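Local coordinates for protein aromatic amino acid aminotransferase I (Candida albicans WO-1, PDB 6HNU) that probably catalyses amino-group transfer from aromatic amino acids to 2-oxoglutarate, using pyridoxal 5'-phosphate as cofactor, at residues Q217-S222 / H459-G464; V369-L374 / S383-P388; V181-T184 / G189-P192; S168-A173 / F437-Q442; A361-K366 / A390-T395. All coordinates share one frame; numbering follows the deposited sequence. Where two conformers were deposited one is given.

Contact 1. Residues Q217-S222 / H459-G464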
# COMPACT_ATOMS: atom_id res chain seq x y z
N GLN B 217 -9.22 -22.01 -6.94
CA GLN B 217 -8.01 -22.21 -6.10
C GLN B 217 -6.76 -22.14 -7.00
O GLN B 217 -6.78 -22.71 -8.08
CB GLN B 217 -8.08 -23.55 -5.40
CG GLN B 217 -7.22 -23.72 -4.16
CD GLN B 217 -5.76 -24.07 -4.41
OE1 GLN B 217 -5.40 -24.63 -5.45
NE2 GLN B 217 -4.93 -23.72 -3.45
N ASN B 218 -5.73 -21.40 -6.56
CA ASN B 218 -4.45 -21.27 -7.27
C ASN B 218 -3.45 -22.17 -6.55
O ASN B 218 -3.12 -21.86 -5.40
CB ASN B 218 -4.02 -19.80 -7.28
CG ASN B 218 -2.71 -19.52 -7.98
OD1 ASN B 218 -2.13 -20.40 -8.60
ND2 ASN B 218 -2.28 -18.27 -7.95
N PRO B 219 -2.86 -23.24 -7.15
CA PRO B 219 -2.90 -23.55 -8.59
C PRO B 219 -3.86 -24.63 -9.12
O PRO B 219 -3.86 -24.85 -10.31
CB PRO B 219 -1.49 -24.18 -8.73
CG PRO B 219 -1.37 -25.02 -7.51
CD PRO B 219 -1.96 -24.16 -6.44
N THR B 220 -4.64 -25.28 -8.27
CA THR B 220 -5.37 -26.55 -8.59
C THR B 220 -6.55 -26.27 -9.51
O THR B 220 -6.90 -27.17 -10.30
CB THR B 220 -5.78 -27.31 -7.34
OG1 THR B 220 -6.75 -26.51 -6.65
CG2 THR B 220 -4.60 -27.66 -6.45
N GLY B 221 -7.10 -25.05 -9.52
CA GLY B 221 -8.30 -24.75 -10.32
C GLY B 221 -9.51 -25.41 -9.69
O GLY B 221 -10.61 -25.35 -10.26
N SER B 222 -9.35 -25.96 -8.49
CA SER B 222 -10.43 -26.59 -7.71
C SER B 222 -11.34 -25.50 -7.07
O SER B 222 -10.93 -24.36 -6.85
CB SER B 222 -9.84 -27.55 -6.69
OG SER B 222 -9.29 -26.86 -5.59
N HIS B 459 1.73 -39.12 -8.65
CA HIS B 459 1.02 -38.20 -9.57
C HIS B 459 1.66 -36.81 -9.45
O HIS B 459 2.01 -36.41 -8.32
CB HIS B 459 -0.49 -38.19 -9.34
CG HIS B 459 -1.14 -39.47 -9.73
ND1 HIS B 459 -1.28 -40.51 -8.83
CD2 HIS B 459 -1.66 -39.88 -10.90
CE1 HIS B 459 -1.85 -41.53 -9.44
NE2 HIS B 459 -2.08 -41.17 -10.72
N ILE B 460 1.77 -36.14 -10.58
CA ILE B 460 2.34 -34.78 -10.75
C ILE B 460 1.26 -34.01 -11.49
O ILE B 460 0.28 -34.67 -11.95
CB ILE B 460 3.67 -34.82 -11.53
CG1 ILE B 460 3.53 -35.46 -12.91
CG2 ILE B 460 4.72 -35.51 -10.69
CD1 ILE B 460 4.71 -35.28 -13.82
N PHE B 461 1.38 -32.70 -11.54
CA PHE B 461 0.47 -31.90 -12.38
C PHE B 461 1.17 -30.65 -12.88
O PHE B 461 2.21 -30.27 -12.33
CB PHE B 461 -0.81 -31.60 -11.60
CG PHE B 461 -0.69 -30.55 -10.52
CD1 PHE B 461 -0.16 -30.89 -9.29
CD2 PHE B 461 -1.19 -29.26 -10.72
CE1 PHE B 461 -0.11 -29.97 -8.25
CE2 PHE B 461 -1.10 -28.32 -9.69
CZ PHE B 461 -0.57 -28.69 -8.46
N PHE B 462 0.53 -30.05 -13.88
CA PHE B 462 0.86 -28.75 -14.45
C PHE B 462 -0.36 -27.85 -14.34
O PHE B 462 -1.50 -28.32 -14.51
CB PHE B 462 1.28 -28.89 -15.91
CG PHE B 462 2.63 -29.53 -16.04
CD1 PHE B 462 2.77 -30.90 -15.91
CD2 PHE B 462 3.77 -28.75 -16.16
CE1 PHE B 462 4.03 -31.48 -16.00
CE2 PHE B 462 5.02 -29.34 -16.25
CZ PHE B 462 5.14 -30.70 -16.16
N ARG B 463 -0.07 -26.59 -14.06
CA ARG B 463 -1.07 -25.49 -14.07
C ARG B 463 -0.96 -24.73 -15.38
O ARG B 463 0.12 -24.27 -15.76
CB ARG B 463 -0.85 -24.53 -12.90
CG ARG B 463 -1.96 -23.49 -12.79
CD ARG B 463 -1.57 -22.33 -11.92
NE ARG B 463 -0.69 -21.40 -12.58
CZ ARG B 463 -0.18 -20.34 -12.03
NH1 ARG B 463 -0.48 -20.04 -10.78
NH2 ARG B 463 0.62 -19.57 -12.76
N GLY B 464 -2.11 -24.51 -16.00
CA GLY B 464 -2.29 -23.67 -17.18
C GLY B 464 -3.37 -22.65 -16.88
O GLY B 464 -4.15 -22.89 -15.94
O HOH W 1 0.61 -17.51 -9.27
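N218 and R463 meet through the edge of the guanidinium group, with P219 packed between the arginine's aliphatic chain and the edge of F461. NH1 of R463 donates to OD1 of N218 at 2.8 Å. The bond is bent, with an N-H...O angle of 134°; the oxygen sits close to the guanidinium plane, but the amide and guanidinium planes are turned 39° apart. R463 gets there by extending from the strand and then bending at chi3 (77°), which swings its head over to the amide. A water accepts from both partners, 3.1 Å from R463 NH1 and 3.3 Å from N218 ND2, and so closes a small ring beside the direct bond.

The pyrrolidine of P219, which follows a cis peptide bond, works on two neighbours. Its CB lies 3.7 Å from CD of R463, alongside the aliphatic part of that chain. Its CG approaches the F461 ring at the edge, 3.9 Å from CZ, the two side chains crossing at about a right angle. The turn behind is tied internally: Q217 OE1 accepts from T220 N at 3.0 Å and also from T220 OG1, while T220 OG1 takes S222 N in an ST turn.

N218 ND2 also donates to O3 of the bound pyridoxal phosphate, and R463 NH2 to G44 O of the second subunit. The cis N218-P219 step and the arginine facing it are consistent with class I aminotransferases, where an arginine in this place binds the substrate carboxylate; R463 may do so here. With OD1 engaged by R463 and ND2 by the cofactor, the amide's rotation is probably set by both.

Contact 2. Residues V369-L374 / S383-P388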
# COMPACT_ATOMS: atom_id res chain seq x y z
N VAL B 369 -13.23 -24.26 -24.07
CA VAL B 369 -12.25 -24.40 -25.19
C VAL B 369 -10.99 -25.10 -24.66
O VAL B 369 -10.47 -26.03 -25.33
CB VAL B 369 -11.97 -23.04 -25.83
CG1 VAL B 369 -10.71 -23.03 -26.69
CG2 VAL B 369 -13.19 -22.60 -26.64
N ALA B 370 -10.52 -24.67 -23.49
CA ALA B 370 -9.35 -25.28 -22.80
C ALA B 370 -9.60 -26.77 -22.57
O ALA B 370 -8.74 -27.56 -22.98
CB ALA B 370 -9.08 -24.57 -21.50
N ILE B 371 -10.69 -27.13 -21.92
CA ILE B 371 -10.96 -28.51 -21.46
C ILE B 371 -11.31 -29.41 -22.65
O ILE B 371 -10.89 -30.60 -22.64
CB ILE B 371 -12.05 -28.52 -20.39
CG1 ILE B 371 -11.62 -27.68 -19.18
CG2 ILE B 371 -12.42 -29.95 -20.00
CD1 ILE B 371 -10.28 -28.07 -18.57
N ASP B 372 -12.05 -28.90 -23.63
CA ASP B 372 -12.24 -29.62 -24.92
C ASP B 372 -10.86 -29.95 -25.53
O ASP B 372 -10.68 -31.07 -26.05
CB ASP B 372 -13.05 -28.77 -25.90
CG ASP B 372 -14.53 -28.68 -25.60
OD1 ASP B 372 -14.99 -29.38 -24.69
OD2 ASP B 372 -15.20 -27.89 -26.29
N ALA B 373 -9.91 -29.02 -25.50
CA ALA B 373 -8.57 -29.25 -26.06
C ALA B 373 -7.83 -30.29 -25.20
O ALA B 373 -7.25 -31.23 -25.78
CB ALA B 373 -7.86 -27.95 -26.28
N LEU B 374 -7.90 -30.22 -23.86
CA LEU B 374 -7.28 -31.25 -22.98
C LEU B 374 -7.83 -32.63 -23.37
O LEU B 374 -7.05 -33.60 -23.51
CB LEU B 374 -7.57 -30.98 -21.50
CG LEU B 374 -6.83 -29.81 -20.84
CD1 LEU B 374 -7.08 -29.87 -19.34
CD2 LEU B 374 -5.33 -29.81 -21.15
N SER B 383 -2.86 -39.71 -17.97
CA SER B 383 -3.32 -38.34 -17.62
C SER B 383 -4.74 -38.38 -17.07
O SER B 383 -5.48 -39.35 -17.34
CB SER B 383 -3.18 -37.42 -18.76
OG SER B 383 -4.30 -37.51 -19.62
N SER B 384 -5.08 -37.37 -16.27
CA SER B 384 -6.47 -37.04 -15.86
C SER B 384 -6.62 -35.53 -15.75
O SER B 384 -5.59 -34.80 -15.72
CB SER B 384 -6.83 -37.71 -14.60
OG SER B 384 -5.95 -37.33 -13.58
N PHE B 385 -7.86 -35.05 -15.72
CA PHE B 385 -8.12 -33.60 -15.59
C PHE B 385 -9.53 -33.42 -15.02
O PHE B 385 -10.40 -34.28 -15.30
CB PHE B 385 -7.83 -32.90 -16.92
CG PHE B 385 -8.75 -33.31 -18.04
CD1 PHE B 385 -10.01 -32.74 -18.16
CD2 PHE B 385 -8.36 -34.27 -18.96
CE1 PHE B 385 -10.86 -33.12 -19.20
CE2 PHE B 385 -9.21 -34.66 -19.99
CZ PHE B 385 -10.46 -34.08 -20.10
N ASN B 386 -9.68 -32.42 -14.15
CA ASN B 386 -10.92 -31.97 -13.46
C ASN B 386 -11.31 -30.68 -14.17
O ASN B 386 -10.57 -29.71 -14.09
CB ASN B 386 -10.64 -31.81 -11.96
CG ASN B 386 -11.76 -31.18 -11.16
OD1 ASN B 386 -12.92 -31.43 -11.44
ND2 ASN B 386 -11.44 -30.36 -10.15
N PRO B 387 -12.43 -30.60 -14.93
CA PRO B 387 -12.85 -29.33 -15.52
C PRO B 387 -13.18 -28.36 -14.39
O PRO B 387 -13.98 -28.70 -13.53
CB PRO B 387 -14.12 -29.67 -16.32
CG PRO B 387 -14.08 -31.17 -16.45
CD PRO B 387 -13.40 -31.67 -15.19
N PRO B 388 -12.56 -27.17 -14.32
CA PRO B 388 -12.90 -26.19 -13.29
C PRO B 388 -14.34 -25.67 -13.41
O PRO B 388 -14.84 -25.53 -14.51
CB PRO B 388 -11.95 -25.00 -13.52
CG PRO B 388 -10.88 -25.52 -14.45
CD PRO B 388 -11.50 -26.69 -15.20
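This is apolar helix-to-loop packing in the smaller, C-terminal part of the aminotransferase fold, where the long helix 334-377 lies against the chain leaving strand 383-384. No hydrogen bond crosses it; I371 and L374, one turn apart on the helix, face F385, P387 and P388. The backbones come closest at I371 and P387, whose CA atoms are 6.3 Å apart.

I371 divides its two branches between different partners. Its CG2 methyl reaches the F385 ring at 3.6 Å from CE1, approaching obliquely, and the same methyl touches P387 CB at 4.1 Å. The other branch ends at CD1, 3.8 Å from P388 CD, so the isoleucine spans the aromatic ring and both prolines.

L374 covers one face of F385. Its CB stands 4.2 Å from the ring centroid and only 7° off the normal, a CH-pi contact over the ring centre. Further along, CD1 comes to 3.9 Å from F385 CB, the leucine and phenylalanine side chains running antiparallel past one another. A chi1 of 65° tucks F385 CG over its own backbone, flanked by N and C, and brings the ring into this position.

Other elements continue the packing: L374 also touches F394 of strand 393-399 and L478 of helix 471-489, and I371 touches Y257. D372, on the same helix, forms a salt bridge with R264. Because only carbon surfaces meet across the two segments, burial of apolar surface probably accounts for most of the contact, and the CH-pi contact may add a slight preference for the ring's orientation.

Contact 3. Residues V181-T184 / G189-P192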
# COMPACT_ATOMS: atom_id res chain seq x y z
N VAL B 181 1.63 -24.86 7.68
CA VAL B 181 1.38 -26.33 7.71
C VAL B 181 0.39 -26.66 6.61
O VAL B 181 -0.71 -26.12 6.61
CB VAL B 181 0.92 -26.79 9.09
CG1 VAL B 181 0.38 -28.21 9.08
CG2 VAL B 181 2.07 -26.68 10.09
N PRO B 182 0.77 -27.57 5.68
CA PRO B 182 -0.06 -27.88 4.51
C PRO B 182 -1.21 -28.84 4.88
O PRO B 182 -1.07 -29.75 5.75
CB PRO B 182 0.93 -28.50 3.54
CG PRO B 182 1.93 -29.18 4.43
CD PRO B 182 2.06 -28.29 5.65
N VAL B 183 -2.37 -28.55 4.28
CA VAL B 183 -3.63 -29.30 4.45
C VAL B 183 -3.85 -30.11 3.17
O VAL B 183 -3.80 -29.52 2.09
CB VAL B 183 -4.79 -28.33 4.75
CG1 VAL B 183 -6.13 -29.05 4.82
CG2 VAL B 183 -4.53 -27.54 6.02
N THR B 184 -4.12 -31.41 3.29
CA THR B 184 -4.14 -32.35 2.16
C THR B 184 -5.37 -32.05 1.29
O THR B 184 -6.47 -31.75 1.85
CB THR B 184 -4.06 -33.80 2.63
OG1 THR B 184 -2.83 -33.90 3.35
CG2 THR B 184 -4.15 -34.74 1.45
N GLY B 189 -10.13 -29.98 -3.91
CA GLY B 189 -9.59 -29.10 -2.86
C GLY B 189 -9.37 -29.79 -1.54
O GLY B 189 -9.24 -31.02 -1.49
N ILE B 190 -9.33 -29.00 -0.47
CA ILE B 190 -9.11 -29.47 0.92
C ILE B 190 -10.05 -30.67 1.16
O ILE B 190 -11.27 -30.54 0.92
CB ILE B 190 -9.41 -28.34 1.91
CG1 ILE B 190 -8.36 -27.23 1.86
CG2 ILE B 190 -9.61 -28.87 3.32
CD1 ILE B 190 -8.76 -26.00 2.66
N ILE B 191 -9.52 -31.72 1.77
CA ILE B 191 -10.32 -32.90 2.19
C ILE B 191 -10.72 -32.69 3.64
O ILE B 191 -9.87 -32.77 4.54
CB ILE B 191 -9.52 -34.21 2.00
CG1 ILE B 191 -9.05 -34.40 0.55
CG2 ILE B 191 -10.39 -35.37 2.50
CD1 ILE B 191 -8.05 -35.55 0.36
N PRO B 192 -12.01 -32.40 3.95
CA PRO B 192 -12.38 -32.08 5.33
C PRO B 192 -11.99 -33.15 6.36
O PRO B 192 -11.53 -32.75 7.42
CB PRO B 192 -13.89 -31.89 5.21
CG PRO B 192 -14.04 -31.38 3.80
CD PRO B 192 -13.14 -32.32 3.03
O HOH W 2 -7.12 -32.02 4.42
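T184 and I191 close a beta hairpin in which the short strand 189-190 returns antiparallel to strand 179-186, at one edge of the large mixed sheet of the aminotransferase fold. The link is a backbone bond from I191 N to T184 O, 3.1 Å long. It is nearly straight, 166° at the hydrogen, and the donor lies in the carbonyl plane. The same oxygen also rests 3.6 Å from I190 CA, where the strands run closest, their T184 and I190 CA atoms being 5.9 Å apart.

Two side-chain contacts flank this bond. V183 points toward the other strand and lays CG1 against CG2 of I190 at 3.8 Å, the side chains meeting at an oblique angle. On the neighbouring residues, the CG2 methyl of T184 approaches CD1 of I191 more loosely, at 4.1 Å.

The next shell sets these residues in place. V183 bonds through its backbone to V161 in the adjoining strand 158-162, and its side chain packs on L160 there and on L195 of helix 192-200. I190 packs on E162 and on I232 of helix 226-239. G189 opens the return strand with a positive phi of 109°, at backbone angles where a side chain would collide with the preceding carbonyl oxygen. I191 occupies the N-cap position of helix 192-200, so the hairpin bond falls at the point where strand gives way to helix. A single water spans the residues already joined by that bond, donating to T184 O at 2.7 Å and to I191 O at 2.9 Å.

Contact 4. Residues S168-A173 / F437-Q442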
# COMPACT_ATOMS: atom_id res chain seq x y z
N SER B 168 3.27 -16.22 -3.46
CA SER B 168 3.34 -14.89 -2.82
C SER B 168 2.80 -14.97 -1.39
O SER B 168 3.38 -14.32 -0.52
CB SER B 168 2.63 -13.82 -3.60
OG SER B 168 3.21 -13.71 -4.89
N ALA B 169 1.72 -15.75 -1.15
CA ALA B 169 1.14 -15.85 0.21
C ALA B 169 2.13 -16.57 1.14
O ALA B 169 2.26 -16.18 2.33
CB ALA B 169 -0.20 -16.53 0.15
N LEU B 170 2.82 -17.59 0.63
CA LEU B 170 3.80 -18.36 1.43
C LEU B 170 5.01 -17.47 1.71
O LEU B 170 5.51 -17.50 2.84
CB LEU B 170 4.21 -19.60 0.63
CG LEU B 170 3.13 -20.66 0.39
CD1 LEU B 170 3.72 -21.83 -0.39
CD2 LEU B 170 2.52 -21.11 1.69
N GLU B 171 5.52 -16.77 0.70
CA GLU B 171 6.63 -15.79 0.86
C GLU B 171 6.29 -14.78 1.95
O GLU B 171 7.15 -14.48 2.78
CB GLU B 171 6.94 -15.07 -0.45
CG GLU B 171 8.13 -14.10 -0.38
CD GLU B 171 9.44 -14.74 0.06
OE1 GLU B 171 9.58 -15.97 -0.12
OE2 GLU B 171 10.32 -14.03 0.62
N SER B 172 5.07 -14.22 1.93
CA SER B 172 4.64 -13.24 2.94
C SER B 172 4.74 -13.88 4.34
O SER B 172 5.29 -13.22 5.25
CB SER B 172 3.26 -12.73 2.64
OG SER B 172 2.82 -11.85 3.66
N ALA B 173 4.20 -15.09 4.50
CA ALA B 173 4.23 -15.82 5.79
C ALA B 173 5.70 -16.06 6.18
O ALA B 173 6.05 -15.85 7.40
CB ALA B 173 3.45 -17.11 5.72
N PHE B 437 4.34 -25.05 -6.40
CA PHE B 437 3.28 -24.45 -5.54
C PHE B 437 3.17 -25.22 -4.24
O PHE B 437 2.28 -24.92 -3.42
CB PHE B 437 1.93 -24.40 -6.24
CG PHE B 437 1.96 -23.69 -7.55
CD1 PHE B 437 2.24 -24.35 -8.74
CD2 PHE B 437 1.67 -22.34 -7.61
CE1 PHE B 437 2.18 -23.68 -9.94
CE2 PHE B 437 1.61 -21.67 -8.82
CZ PHE B 437 1.91 -22.33 -9.98
N LYS B 438 4.02 -26.21 -4.04
CA LYS B 438 3.89 -27.04 -2.82
C LYS B 438 4.23 -26.21 -1.58
O LYS B 438 5.31 -25.67 -1.57
CB LYS B 438 4.83 -28.25 -2.92
CG LYS B 438 4.68 -29.24 -1.77
CD LYS B 438 3.45 -30.10 -1.90
CE LYS B 438 2.69 -30.28 -0.60
NZ LYS B 438 3.58 -30.60 0.54
N ALA B 439 3.41 -26.26 -0.53
CA ALA B 439 3.64 -25.55 0.74
C ALA B 439 4.35 -26.52 1.68
O ALA B 439 3.96 -27.70 1.72
CB ALA B 439 2.35 -25.06 1.34
N GLU B 440 5.32 -26.02 2.42
CA GLU B 440 6.03 -26.82 3.45
C GLU B 440 6.07 -26.04 4.76
O GLU B 440 6.17 -24.85 4.73
CB GLU B 440 7.43 -27.17 2.96
CG GLU B 440 7.40 -28.01 1.71
CD GLU B 440 6.89 -29.45 1.86
OE1 GLU B 440 6.30 -29.80 2.92
OE2 GLU B 440 7.08 -30.21 0.89
N GLY B 441 5.94 -26.75 5.88
CA GLY B 441 6.03 -26.12 7.20
C GLY B 441 5.77 -27.10 8.30
O GLY B 441 5.09 -28.13 8.09
N GLN B 442 6.29 -26.79 9.47
CA GLN B 442 6.09 -27.58 10.68
C GLN B 442 5.70 -26.61 11.77
O GLN B 442 6.28 -25.51 11.83
CB GLN B 442 7.37 -28.33 11.07
CG GLN B 442 7.75 -29.49 10.16
CD GLN B 442 9.10 -30.01 10.61
OE1 GLN B 442 10.14 -29.44 10.28
NE2 GLN B 442 9.08 -31.06 11.40
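L170 and A439 are the residues of 168-173 and 437-442 whose CA atoms lie nearest, 7.2 Å apart. Residues 168-173 keep regular helical bonds, such as S172 N to S168 O, whereas the facing chain is largely extended, its residues from K438 to E440 having beta-like backbone angles. No hydrogen bond joins the two segments, and the surface buried between them is small, 93 Å² in total.

One side chain carries the contact from the helix. L170 sets CG anti to its carbonyl carbon (chi1 -66°), which, with chi2 near 180°, presents both methyls to A439. Both rest against the A439 methyl: CD1 is 3.9 Å from CB and CD2 4.0 Å from the same CB. CD1 also lies 3.9 Å from A439 CA, so the leucine covers backbone as well as side chain.

Polar groups of the loop are tied among themselves. K438 curls back so that NZ donates to A439 O at 3.2 Å, tilted 24° from the carbonyl plane. The same NZ pairs with OE2 of E440 in a salt bridge of 3.5 Å. The lysine thus folds back over the two residues that follow it, while its CB points away from the helix.

The loop is fastened by backbone bonds from F437 to T165 and from A439 to E163, while L170 packs on T165 and on T180 of strand 179-186. On the helix itself, A169 O accepts from W145 of helix 141-152, and E171 bonds Q24 N of the second subunit, so this leucine joins the loop to a helix at the dimer interface.

Contact 5. Residues A361-K366 / A390-T395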
# COMPACT_ATOMS: atom_id res chain seq x y z
N ALA B 361 -19.89 -15.38 -18.46
CA ALA B 361 -20.06 -15.89 -19.84
C ALA B 361 -18.69 -16.02 -20.53
O ALA B 361 -18.39 -17.12 -21.10
CB ALA B 361 -21.00 -15.00 -20.63
N GLU B 362 -17.86 -14.99 -20.48
CA GLU B 362 -16.54 -15.00 -21.17
C GLU B 362 -15.64 -16.12 -20.62
O GLU B 362 -15.03 -16.84 -21.45
CB GLU B 362 -15.76 -13.71 -20.98
CG GLU B 362 -16.45 -12.49 -21.54
CD GLU B 362 -16.57 -12.51 -23.04
OE1 GLU B 362 -15.66 -13.08 -23.70
OE2 GLU B 362 -17.55 -11.93 -23.55
N TYR B 363 -15.48 -16.21 -19.29
CA TYR B 363 -14.66 -17.28 -18.65
C TYR B 363 -15.24 -18.66 -18.93
O TYR B 363 -14.41 -19.56 -19.24
CB TYR B 363 -14.45 -17.02 -17.15
CG TYR B 363 -13.27 -16.11 -16.93
CD1 TYR B 363 -13.36 -14.76 -17.16
CD2 TYR B 363 -12.02 -16.62 -16.59
CE1 TYR B 363 -12.28 -13.92 -17.01
CE2 TYR B 363 -10.93 -15.79 -16.44
CZ TYR B 363 -11.06 -14.43 -16.62
OH TYR B 363 -10.01 -13.58 -16.51
N THR B 364 -16.56 -18.86 -18.85
CA THR B 364 -17.22 -20.15 -19.20
C THR B 364 -16.74 -20.63 -20.57
O THR B 364 -16.32 -21.81 -20.68
CB THR B 364 -18.75 -20.03 -19.15
OG1 THR B 364 -19.13 -19.81 -17.79
CG2 THR B 364 -19.43 -21.26 -19.70
N HIS B 365 -16.71 -19.74 -21.55
CA HIS B 365 -16.33 -20.12 -22.94
C HIS B 365 -14.84 -20.49 -22.98
O HIS B 365 -14.52 -21.56 -23.60
CB HIS B 365 -16.70 -19.03 -23.95
CG HIS B 365 -16.28 -19.40 -25.33
ND1 HIS B 365 -16.73 -20.56 -25.94
CD2 HIS B 365 -15.45 -18.80 -26.21
CE1 HIS B 365 -16.17 -20.67 -27.13
NE2 HIS B 365 -15.38 -19.60 -27.31
N LYS B 366 -13.96 -19.69 -22.35
CA LYS B 366 -12.49 -19.95 -22.30
C LYS B 366 -12.24 -21.33 -21.70
O LYS B 366 -11.43 -22.06 -22.29
CB LYS B 366 -11.76 -18.92 -21.44
CG LYS B 366 -11.73 -17.51 -22.01
CD LYS B 366 -11.03 -16.55 -21.08
CE LYS B 366 -11.31 -15.11 -21.44
NZ LYS B 366 -10.82 -14.77 -22.79
N ALA B 390 -14.78 -22.77 -11.56
CA ALA B 390 -14.46 -21.35 -11.29
C ALA B 390 -12.98 -21.08 -11.53
O ALA B 390 -12.17 -22.00 -11.43
CB ALA B 390 -14.86 -20.98 -9.88
N GLY B 391 -12.64 -19.86 -11.87
CA GLY B 391 -11.25 -19.40 -11.89
C GLY B 391 -10.66 -19.31 -13.27
O GLY B 391 -11.40 -19.46 -14.29
N MET B 392 -9.35 -19.01 -13.33
CA MET B 392 -8.62 -18.79 -14.59
C MET B 392 -7.70 -19.98 -14.88
O MET B 392 -7.11 -19.99 -15.95
CB MET B 392 -7.84 -17.48 -14.57
CG MET B 392 -6.84 -17.34 -13.45
SD MET B 392 -5.87 -15.85 -13.65
CE MET B 392 -7.14 -14.62 -13.94
N PHE B 393 -7.64 -20.96 -14.00
CA PHE B 393 -6.64 -22.05 -14.10
C PHE B 393 -7.29 -23.39 -14.40
O PHE B 393 -8.39 -23.71 -13.93
CB PHE B 393 -5.85 -22.16 -12.80
CG PHE B 393 -5.12 -20.89 -12.45
CD1 PHE B 393 -4.13 -20.40 -13.28
CD2 PHE B 393 -5.39 -20.22 -11.26
CE1 PHE B 393 -3.43 -19.25 -12.93
CE2 PHE B 393 -4.69 -19.08 -10.93
CZ PHE B 393 -3.74 -18.58 -11.77
N PHE B 394 -6.56 -24.19 -15.17
CA PHE B 394 -6.85 -25.62 -15.41
C PHE B 394 -5.61 -26.42 -15.00
O PHE B 394 -4.53 -25.85 -14.96
CB PHE B 394 -7.22 -25.85 -16.88
CG PHE B 394 -6.15 -25.61 -17.90
CD1 PHE B 394 -5.29 -26.64 -18.27
CD2 PHE B 394 -5.98 -24.37 -18.49
CE1 PHE B 394 -4.30 -26.41 -19.20
CE2 PHE B 394 -4.99 -24.15 -19.42
CZ PHE B 394 -4.14 -25.18 -19.78
N THR B 395 -5.79 -27.66 -14.63
CA THR B 395 -4.64 -28.57 -14.36
C THR B 395 -4.76 -29.85 -15.18
O THR B 395 -5.88 -30.32 -15.46
CB THR B 395 -4.48 -28.83 -12.87
OG1 THR B 395 -5.69 -29.41 -12.37
CG2 THR B 395 -4.10 -27.56 -12.16
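Y363 and M392 lie where helix 334-377 passes the chain leading into strand 393-399, with CA atoms 7.4 Å apart. The ring of the tyrosine and the chain of the methionine lie side by side and point the same way. M392 CB sits at the ring edge, near its plane, 4.0 Å from CE2. Beyond it, the thioether bends back at chi3 (49°), and CE ends 4.0 Å from Y363 OH. At the root of the ring, CD2 comes within 3.7 Å of G391 O, an oblique approach to a carbonyl that accepts from Y466 OH.

The methionine is constrained from its other side too. A chi1 of 58° turns its CG toward F393, where it stands 3.6 Å above the ring plane, over the centre. M392 therefore meets two aromatic rings, Y363 at its edge through CB and F393 over its face through CG.

The second subunit completes the surroundings: its L49 packs on Y363, and its G46 on M392. G46 lines the pocket that binds phenylalanine in this crystal, and the side chain of M392 is about 4 Å from that of Y249 and about 6 Å from the bound phenylalanine, between nearest atoms. Packing of a helix on the loop that leads into a strand, close to an active site shared between subunits, is consistent with the dimeric class I aminotransferase fold.

How the contacts relate
Contacts 1, 2, 3 and 5 are buried, and contact 4 only partly. Contacts 2 and 5 draw on the same helix 334-377, and with contact 1 they reach one antiparallel sheet: G464 O probably bonds F394 N, and contact 2 enters through strand 383-384, the neighbour of 393-399. Contact 3 belongs instead to the large mixed sheet and touches contact 4 where P182 meets A439 O. F437 of contact 4 in turn packs on P219 and R463 of contact 1. Chemistry follows place: contact 1, at the cofactor, joins a water-bridged polar pair to apolar packing; contact 3 adds aliphatic contacts to a backbone bond; contacts 2, 4 and 5 are chiefly apolar. Contacts 1, 4 and 5 also meet the second subunit.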